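Side-chain contact in transcriptional regulator, GntR family (Ralstonia eutropha, PDB 3IHU), which probably binds DNA as a transcription factor of the GntR family, pairing a winged helix-turn-helix DNA-binding domain with a helical FCD domain: residues A131-G134 against E135-S138. Sequence-based numbering, arbitrary orientation.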
loop_
_atom_site.group_PDB
_atom_site.type_symbol
_atom_site.label_atom_id
_atom_site.label_comp_id
_atom_site.label_asym_id
_atom_site.label_seq_id
_atom_site.Cartn_x
_atom_site.Cartn_y
_atom_site.Cartn_z
ATOM N N ALA A 131 -12.898 -9.345 12.884
ATOM C CA ALA A 131 -12.402 -8.943 14.227
ATOM C C ALA A 131 -12.201 -7.430 14.370
ATOM O O ALA A 131 -11.756 -6.964 15.407
ATOM C CB ALA A 131 -11.089 -9.685 14.558
ATOM N N GLN A 132 -12.485 -6.673 13.301
ATOM C CA GLN A 132 -12.307 -5.190 13.250
ATOM C C GLN A 132 -10.912 -4.679 13.679
ATOM O O GLN A 132 -10.751 -3.532 14.172
ATOM C CB GLN A 132 -13.450 -4.454 13.981
ATOM C CG GLN A 132 -14.756 -4.406 13.129
ATOM C CD GLN A 132 -15.953 -3.877 13.899
ATOM O OE1 GLN A 132 -15.875 -2.836 14.542
ATOM N NE2 GLN A 132 -17.069 -4.590 13.826
ATOM N N ASP A 133 -9.906 -5.511 13.366
ATOM C CA ASP A 133 -8.504 -5.290 13.739
ATOM C C ASP A 133 -7.703 -4.653 12.594
ATOM O O ASP A 133 -7.177 -5.359 11.715
ATOM C CB ASP A 133 -7.915 -6.638 14.143
ATOM C CG ASP A 133 -6.505 -6.530 14.684
ATOM O OD1 ASP A 133 -5.860 -5.492 14.480
ATOM O OD2 ASP A 133 -6.035 -7.510 15.290
ATOM N N GLY A 134 -7.583 -3.318 12.627
ATOM C CA GLY A 134 -6.866 -2.576 11.599
ATOM C C GLY A 134 -5.421 -3.025 11.392
ATOM O O GLY A 134 -4.883 -2.962 10.270
ATOM N N GLU A 135 -4.783 -3.487 12.463
ATOM C CA GLU A 135 -3.374 -3.838 12.388
ATOM C C GLU A 135 -3.172 -5.100 11.563
ATOM O O GLU A 135 -2.386 -5.094 10.588
ATOM C CB GLU A 135 -2.783 -4.031 13.794
ATOM C CG GLU A 135 -1.278 -4.386 13.736
ATOM C CD GLU A 135 -0.560 -4.256 15.082
ATOM O OE1 GLU A 135 -1.196 -3.884 16.109
ATOM O OE2 GLU A 135 0.654 -4.549 15.089
ATOM N N THR A 136 -3.886 -6.161 11.946
ATOM C CA THR A 136 -3.769 -7.448 11.260
ATOM C C THR A 136 -4.370 -7.358 9.866
ATOM O O THR A 136 -3.927 -8.030 8.953
ATOM C CB THR A 136 -4.488 -8.587 12.008
ATOM O OG1 THR A 136 -5.868 -8.245 12.159
ATOM C CG2 THR A 136 -3.853 -8.847 13.387
ATOM N N PHE A 137 -5.364 -6.505 9.669
ATOM C CA PHE A 137 -5.931 -6.355 8.331
ATOM C C PHE A 137 -4.866 -5.725 7.446
ATOM O O PHE A 137 -4.636 -6.185 6.338
ATOM C CB PHE A 137 -7.210 -5.512 8.337
ATOM C CG PHE A 137 -7.924 -5.495 7.015
ATOM C CD1 PHE A 137 -8.774 -6.509 6.670
ATOM C CD2 PHE A 137 -7.717 -4.460 6.100
ATOM C CE1 PHE A 137 -9.419 -6.496 5.431
ATOM C CE2 PHE A 137 -8.346 -4.449 4.888
ATOM C CZ PHE A 137 -9.212 -5.472 4.549
ATOM N N SER A 138 -4.210 -4.675 7.945
ATOM C CA SER A 138 -3.163 -4.008 7.162
ATOM C C SER A 138 -2.043 -4.952 6.820
ATOM O O SER A 138 -1.511 -4.884 5.708
ATOM C CB SER A 138 -2.561 -2.819 7.875
ATOM O OG SER A 138 -3.459 -1.761 7.872
#
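Asp133 caps the N-terminus of helix 134-152 with its side chain, and OD1 takes both bonds. The straighter one comes from Thr136 N, 3.3 Å from Asp133 OD1 with an N-H...O angle of 170°, and reaches the oxygen from well above the carboxylate plane. The second, from Glu135 N at 3.0 Å to the same Asp133 OD1, is weak because it is bent to 130°. With CG anti to the backbone N (chi1 -174°), the carboxylate is brought back against the first amides of the helix. The carbonyl of Asp133 serves the same turn: Phe137 N lies 3.0 Å from Asp133 O, nearly in line with the C=O bond. In the conformer of Thr136 described, one of two deposited, OG1 donates to Asp133 O at 3.2 Å from a tilted direction. In that conformer the two side chains cross at about a right angle; methyl CG2 comes to 3.2 Å from Asp133 OD2, whereas OG1, although also near OD2, is poorly angled for a bond there. One residue on, Gly134 O accepts from Ser138 N at 3.0 Å, the next i to i+4 bond of the helix. Ser138 OG lies close to that carbonyl too, and a weak bond links it to Glu30 of helix 17-31. Just before the cap, Gln132 has positive phi and ends helix 112-130 in a Schellman motif, so a very short turn joins two helices of the FCD domain. Phe137 then packs between helices 112-130 and 179-195, against Leu125 and Tyr186 among others. Amide hydrogens of the first turn thus meet a carboxylate, whose negative charge is probably favoured by the helix dipole.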